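Local coordinates for nitroreductase-like family protein (PDB 2I7H) that belongs to the nitroreductase-like family and binds flavin mononucleotide in pockets built from both of its subunits, at residues 41-52 / 111-122. Residues are numbered along the deposited sequence; the frame is centred on the assembly and turned at random. Where two conformers were deposited one is given.
Sequences TWAPNHKHREPW and EDYAATCAFMQN. With FMN (flavin mononucleotide), chain J.
OD1 of D112 takes two bonds from the side-on guanidinium of R49: NE lies 2.8 Å from it, on the syn lone pair, while NH1 comes in from above the carboxylate plane. The same NH1 reaches OE1 of E111 at 2.9 Å on its anti lone pair, nearly straight (163°), and one arginine thus ties two successive helix carboxylates into a salt-bridge network. Both oxygens lie close to the guanidinium plane, and the bend at chi3 (-70°) brings NE and NH1 to them. Water donates to each of these oxygens as well. H46 ND1 adds only a weak bond to E111 OE1, while its CD2 and NE2 meet the flavin mononucleotide. N45 N donates to the ribityl O4' at 2.7 Å, while its CB packs on the methyl of A115.

Beside the salt bridges, CG of P51 rests near D112 O and OG1 of T116. Further along the helix, W52 and F119 stack face to face, the five-membered ring 4.3 Å from the phenyl centroid with planes 10° apart; A43 fits its methyl against A118 and F119.

P44, N45 and H46 with E111 and A114 form one wall of the flavin mononucleotide pocket, which the second subunit completes: its S138 binds both E111 OE2 and the flavin. Segment 41-52, the loop between helix 30-40 and strand 53-58, lies along helix 106-129, whose T116 and M120 pack on strands 94-101 and 157-167.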
loop_
_atom_site.group_PDB
_atom_site.type_symbol
_atom_site.label_atom_id
_atom_site.label_comp_id
_atom_site.label_asym_id
_atom_site.label_seq_id
_atom_site.Cartn_x
_atom_site.Cartn_y
_atom_site.Cartn_z
ATOM N N THR A 41 -5.127 -8.543 -6.592
ATOM C CA THR A 41 -6.171 -8.743 -5.575
ATOM C C THR A 41 -5.671 -9.532 -4.368
ATOM O O THR A 41 -6.315 -9.557 -3.339
ATOM C CB THR A 41 -7.511 -9.348 -6.120
ATOM O OG1 THR A 41 -7.262 -10.627 -6.680
ATOM C CG2 THR A 41 -8.164 -8.439 -7.177
ATOM N N TRP A 42 -4.499 -10.133 -4.471
ATOM C CA TRP A 42 -3.927 -10.858 -3.348
ATOM C C TRP A 42 -3.269 -9.894 -2.372
ATOM O O TRP A 42 -2.315 -10.211 -1.718
ATOM C CB TRP A 42 -2.972 -11.961 -3.849
ATOM C CG TRP A 42 -3.739 -13.042 -4.465
ATOM C CD1 TRP A 42 -4.057 -13.163 -5.772
ATOM C CD2 TRP A 42 -4.381 -14.142 -3.782
ATOM N NE1 TRP A 42 -4.843 -14.289 -5.965
ATOM C CE2 TRP A 42 -5.061 -14.897 -4.757
ATOM C CE3 TRP A 42 -4.437 -14.553 -2.446
ATOM C CZ2 TRP A 42 -5.788 -16.060 -4.443
ATOM C CZ3 TRP A 42 -5.143 -15.699 -2.128
ATOM C CH2 TRP A 42 -5.833 -16.436 -3.123
ATOM N N ALA A 43 -3.810 -8.702 -2.260
ATOM C CA ALA A 43 -3.338 -7.723 -1.296
ATOM C C ALA A 43 -3.909 -8.097 0.068
ATOM O O ALA A 43 -4.995 -8.675 0.138
ATOM C CB ALA A 43 -3.798 -6.323 -1.737
ATOM N N PRO A 44 -3.193 -7.765 1.165
ATOM C CA PRO A 44 -3.812 -7.968 2.481
ATOM C C PRO A 44 -5.058 -7.088 2.573
ATOM O O PRO A 44 -5.090 -5.969 2.029
ATOM C CB PRO A 44 -2.762 -7.406 3.441
ATOM C CG PRO A 44 -2.013 -6.407 2.625
ATOM C CD PRO A 44 -1.873 -7.131 1.299
ATOM N N ASN A 45 -6.084 -7.587 3.234
ATOM C CA ASN A 45 -7.286 -6.809 3.419
ATOM C C ASN A 45 -8.044 -7.335 4.590
ATOM O O ASN A 45 -8.397 -8.515 4.635
ATOM C CB ASN A 45 -8.159 -6.761 2.156
ATOM C CG ASN A 45 -8.640 -8.114 1.710
ATOM O OD1 ASN A 45 -9.838 -8.351 1.684
ATOM N ND2 ASN A 45 -7.710 -8.990 1.282
ATOM N N HIS A 46 -8.301 -6.455 5.539
ATOM C CA HIS A 46 -8.822 -6.889 6.809
ATOM C C HIS A 46 -10.216 -7.473 6.622
ATOM O O HIS A 46 -11.033 -6.927 5.884
ATOM C CB HIS A 46 -8.765 -5.779 7.876
ATOM C CG HIS A 46 -8.825 -6.298 9.281
ATOM N ND1 HIS A 46 -9.830 -5.966 10.163
ATOM C CD2 HIS A 46 -8.031 -7.168 9.945
ATOM C CE1 HIS A 46 -9.638 -6.584 11.314
ATOM N NE2 HIS A 46 -8.548 -7.316 11.210
ATOM N N LYS A 47 -10.439 -8.613 7.272
ATOM C CA LYS A 47 -11.719 -9.318 7.267
ATOM C C LYS A 47 -12.195 -9.738 5.871
ATOM O O LYS A 47 -13.358 -10.091 5.683
ATOM C CB LYS A 47 -12.786 -8.506 8.008
ATOM C CG LYS A 47 -12.485 -8.282 9.480
ATOM C CD LYS A 47 -12.574 -9.575 10.288
ATOM C CE LYS A 47 -12.620 -9.291 11.783
ATOM N NZ LYS A 47 -13.238 -10.422 12.531
ATOM N N HIS A 48 -11.280 -9.706 4.900
ATOM C CA HIS A 48 -11.579 -10.116 3.515
ATOM C C HIS A 48 -12.729 -9.274 2.930
ATOM O O HIS A 48 -13.645 -9.792 2.257
ATOM C CB HIS A 48 -11.854 -11.642 3.456
ATOM C CG HIS A 48 -11.807 -12.224 2.077
ATOM N ND1 HIS A 48 -10.628 -12.410 1.383
ATOM C CD2 HIS A 48 -12.801 -12.668 1.262
ATOM C CE1 HIS A 48 -10.900 -12.938 0.199
ATOM N NE2 HIS A 48 -12.210 -13.099 0.100
ATOM N N ARG A 49 -12.686 -7.972 3.219
ATOM C CA ARG A 49 -13.696 -7.026 2.709
ATOM C C ARG A 49 -13.445 -6.669 1.251
ATOM O O ARG A 49 -14.348 -6.153 0.590
ATOM C CB ARG A 49 -13.785 -5.749 3.552
ATOM C CG ARG A 49 -14.397 -5.947 4.907
ATOM C CD ARG A 49 -14.771 -4.615 5.550
ATOM N NE ARG A 49 -13.595 -3.844 5.947
ATOM C CZ ARG A 49 -13.000 -3.910 7.140
ATOM N NH1 ARG A 49 -11.940 -3.135 7.401
ATOM N NH2 ARG A 49 -13.477 -4.732 8.064
ATOM N N GLU A 50 -12.227 -6.945 0.773
ATOM C CA GLU A 50 -11.817 -6.669 -0.611
ATOM C C GLU A 50 -12.357 -5.307 -1.106
ATOM O O GLU A 50 -13.135 -5.261 -2.051
ATOM C CB GLU A 50 -12.252 -7.815 -1.555
ATOM C CG GLU A 50 -11.566 -9.141 -1.288
ATOM C CD GLU A 50 -12.032 -10.242 -2.250
ATOM O OE1 GLU A 50 -13.183 -10.733 -2.133
ATOM O OE2 GLU A 50 -11.243 -10.598 -3.144
ATOM N N PRO A 51 -11.946 -4.205 -0.458
ATOM C CA PRO A 51 -12.628 -2.926 -0.652
ATOM C C PRO A 51 -12.470 -2.300 -2.044
ATOM O O PRO A 51 -13.176 -1.340 -2.378
ATOM C CB PRO A 51 -11.953 -2.032 0.405
ATOM C CG PRO A 51 -10.589 -2.604 0.549
ATOM C CD PRO A 51 -10.830 -4.070 0.508
ATOM N N TRP A 52 -11.549 -2.819 -2.837
ATOM C CA TRP A 52 -11.146 -2.138 -4.073
ATOM C C TRP A 52 -12.183 -2.341 -5.196
ATOM O O TRP A 52 -12.801 -3.401 -5.294
ATOM C CB TRP A 52 -9.759 -2.630 -4.510
ATOM C CG TRP A 52 -9.622 -4.117 -4.381
ATOM C CD1 TRP A 52 -10.201 -5.087 -5.205
ATOM C CD2 TRP A 52 -8.911 -4.843 -3.356
ATOM N NE1 TRP A 52 -9.868 -6.332 -4.764
ATOM C CE2 TRP A 52 -9.093 -6.230 -3.629
ATOM C CE3 TRP A 52 -8.150 -4.464 -2.248
ATOM C CZ2 TRP A 52 -8.535 -7.236 -2.831
ATOM C CZ3 TRP A 52 -7.582 -5.476 -1.435
ATOM C CH2 TRP A 52 -7.790 -6.848 -1.743
ATOM N N GLU A 111 -8.449 0.881 7.402
ATOM C CA GLU A 111 -8.151 -0.485 6.945
ATOM C C GLU A 111 -8.460 -0.691 5.458
ATOM O O GLU A 111 -7.661 -1.234 4.727
ATOM C CB GLU A 111 -8.933 -1.524 7.781
ATOM C CG GLU A 111 -8.278 -1.838 9.091
ATOM C CD GLU A 111 -9.184 -2.585 10.085
ATOM O OE1 GLU A 111 -10.362 -2.829 9.825
ATOM O OE2 GLU A 111 -8.709 -2.886 11.185
ATOM N N ASP A 112 -9.625 -0.265 5.019
ATOM C CA ASP A 112 -10.002 -0.447 3.626
ATOM C C ASP A 112 -9.072 0.315 2.691
ATOM O O ASP A 112 -8.656 -0.192 1.638
ATOM C CB ASP A 112 -11.464 -0.043 3.444
ATOM C CG ASP A 112 -12.404 -1.053 4.060
ATOM O OD1 ASP A 112 -11.937 -2.150 4.449
ATOM O OD2 ASP A 112 -13.604 -0.772 4.114
ATOM N N TYR A 113 -8.761 1.536 3.090
ATOM C CA TYR A 113 -7.856 2.393 2.355
ATOM C C TYR A 113 -6.431 1.798 2.290
ATOM O O TYR A 113 -5.810 1.750 1.215
ATOM C CB TYR A 113 -7.875 3.780 3.011
ATOM C CG TYR A 113 -7.117 4.830 2.290
ATOM C CD1 TYR A 113 -7.639 5.449 1.161
ATOM C CD2 TYR A 113 -5.858 5.212 2.723
ATOM C CE1 TYR A 113 -6.920 6.436 0.481
ATOM C CE2 TYR A 113 -5.137 6.193 2.045
ATOM C CZ TYR A 113 -5.659 6.777 0.953
ATOM O OH TYR A 113 -4.935 7.756 0.349
ATOM N N ALA A 114 -5.936 1.318 3.428
ATOM C CA ALA A 114 -4.678 0.567 3.480
ATOM C C ALA A 114 -4.639 -0.583 2.452
ATOM O O ALA A 114 -3.688 -0.691 1.649
ATOM C CB ALA A 114 -4.439 0.035 4.909
ATOM N N ALA A 115 -5.676 -1.419 2.484
ATOM C CA ALA A 115 -5.835 -2.538 1.566
ATOM C C ALA A 115 -5.899 -2.068 0.128
ATOM O O ALA A 115 -5.323 -2.693 -0.768
ATOM C CB ALA A 115 -7.110 -3.363 1.933
ATOM N N THR A 116 -6.612 -0.966 -0.110
ATOM C CA THR A 116 -6.733 -0.474 -1.470
ATOM C C THR A 116 -5.378 0.074 -1.985
ATOM O O THR A 116 -5.035 -0.165 -3.120
ATOM C CB THR A 116 -7.866 0.515 -1.600
ATOM O OG1 THR A 116 -9.080 -0.149 -1.256
ATOM C CG2 THR A 116 -7.957 1.016 -3.001
ATOM N N CYS A 117 -4.594 0.709 -1.114
ATOM C CA CYS A 117 -3.227 1.097 -1.448
ATOM C C CYS A 117 -2.262 -0.068 -1.679
ATOM O O CYS A 117 -1.410 0.026 -2.558
ATOM C CB CYS A 117 -2.664 2.034 -0.394
ATOM S SG CYS A 117 -3.600 3.545 -0.272
ATOM N N ALA A 118 -2.409 -1.150 -0.901
ATOM C CA ALA A 118 -1.626 -2.364 -1.060
ATOM C C ALA A 118 -1.917 -3.023 -2.434
ATOM O O ALA A 118 -0.995 -3.465 -3.107
ATOM C CB ALA A 118 -1.873 -3.404 0.163
ATOM N N PHE A 119 -3.198 -3.098 -2.811
ATOM C CA PHE A 119 -3.652 -3.557 -4.132
ATOM C C PHE A 119 -3.021 -2.746 -5.265
ATOM O O PHE A 119 -2.531 -3.322 -6.240
ATOM C CB PHE A 119 -5.193 -3.521 -4.160
ATOM C CG PHE A 119 -5.816 -3.630 -5.524
ATOM C CD1 PHE A 119 -6.019 -4.871 -6.119
ATOM C CD2 PHE A 119 -6.304 -2.490 -6.163
ATOM C CE1 PHE A 119 -6.598 -4.953 -7.329
ATOM C CE2 PHE A 119 -6.878 -2.561 -7.375
ATOM C CZ PHE A 119 -7.030 -3.789 -7.989
HETATM N N MSE A 120 -2.970 -1.420 -5.117
HETATM C CA MSE A 120 -2.418 -0.547 -6.165
HETATM C C MSE A 120 -0.924 -0.681 -6.310
HETATM O O MSE A 120 -0.410 -0.684 -7.427
HETATM C CB MSE A 120 -2.793 0.931 -5.950
HETATM C CG MSE A 120 -4.266 1.198 -6.172
HETATM SE SE MSE A 120 -4.867 3.036 -5.817
HETATM C CE MSE A 120 -4.108 3.908 -7.342
ATOM N N GLN A 121 -0.240 -0.776 -5.176
ATOM C CA GLN A 121 1.178 -1.021 -5.160
ATOM C C GLN A 121 1.527 -2.395 -5.756
ATOM O O GLN A 121 2.442 -2.488 -6.564
ATOM C CB GLN A 121 1.754 -0.867 -3.750
ATOM C CG GLN A 121 3.226 -1.285 -3.640
ATOM C CD GLN A 121 4.193 -0.417 -4.419
ATOM O OE1 GLN A 121 5.413 -0.625 -4.347
ATOM N NE2 GLN A 121 3.678 0.538 -5.176
ATOM N N ASN A 122 0.772 -3.435 -5.370
ATOM C CA ASN A 122 0.883 -4.747 -6.008
ATOM C C ASN A 122 0.798 -4.605 -7.511
ATOM O O ASN A 122 1.618 -5.144 -8.239
ATOM C CB ASN A 122 -0.281 -5.642 -5.608
ATOM C CG ASN A 122 -0.090 -6.330 -4.288
ATOM O OD1 ASN A 122 0.991 -6.352 -3.697
ATOM N ND2 ASN A 122 -1.168 -6.928 -3.820
HETATM N N1 FMN J . -4.831 -9.030 10.932
HETATM C C2 FMN J . -5.114 -9.210 12.288
HETATM O O2 FMN J . -5.036 -10.323 12.812
HETATM N N3 FMN J . -5.487 -8.134 13.067
HETATM C C4 FMN J . -5.577 -6.873 12.500
HETATM O O4 FMN J . -5.820 -5.904 13.208
HETATM C C4A FMN J . -5.296 -6.689 11.144
HETATM N N5 FMN J . -5.398 -5.427 10.591
HETATM C C5A FMN J . -5.125 -5.231 9.258
HETATM C C6 FMN J . -5.237 -3.947 8.766
HETATM C C7 FMN J . -4.969 -3.615 7.461
HETATM C C7M FMN J . -4.405 -2.236 7.355
HETATM C C8 FMN J . -4.598 -4.639 6.584
HETATM C C8M FMN J . -4.054 -4.300 5.229
HETATM C C9 FMN J . -4.484 -5.952 7.072
HETATM C C9A FMN J . -4.734 -6.276 8.425
HETATM N N10 FMN J . -4.658 -7.590 8.958
HETATM C C10 FMN J . -4.902 -7.769 10.337
HETATM C "C1'" FMN J . -5.465 -8.606 8.197
HETATM C "C2'" FMN J . -4.740 -9.378 7.101
HETATM O "O2'" FMN J . -3.789 -8.558 6.436
HETATM C "C3'" FMN J . -5.820 -9.875 6.136
HETATM O "O3'" FMN J . -6.785 -10.662 6.808
HETATM C "C4'" FMN J . -5.257 -10.711 5.019
HETATM O "O4'" FMN J . -5.747 -10.252 3.787
HETATM C "C5'" FMN J . -5.708 -12.147 5.203
HETATM O "O5'" FMN J . -5.349 -12.851 4.047
HETATM P P FMN J . -3.800 -12.916 3.581
HETATM O O1P FMN J . -3.064 -11.631 3.918
HETATM O O2P FMN J . -3.825 -13.077 2.059
HETATM O O3P FMN J . -3.144 -14.106 4.304
HETATM O O HOH W 1 -10.270 -4.368 4.113
HETATM O O HOH W 2 -12.425 -4.366 10.599
HETATM O O HOH W 3 -6.998 -3.644 5.605
#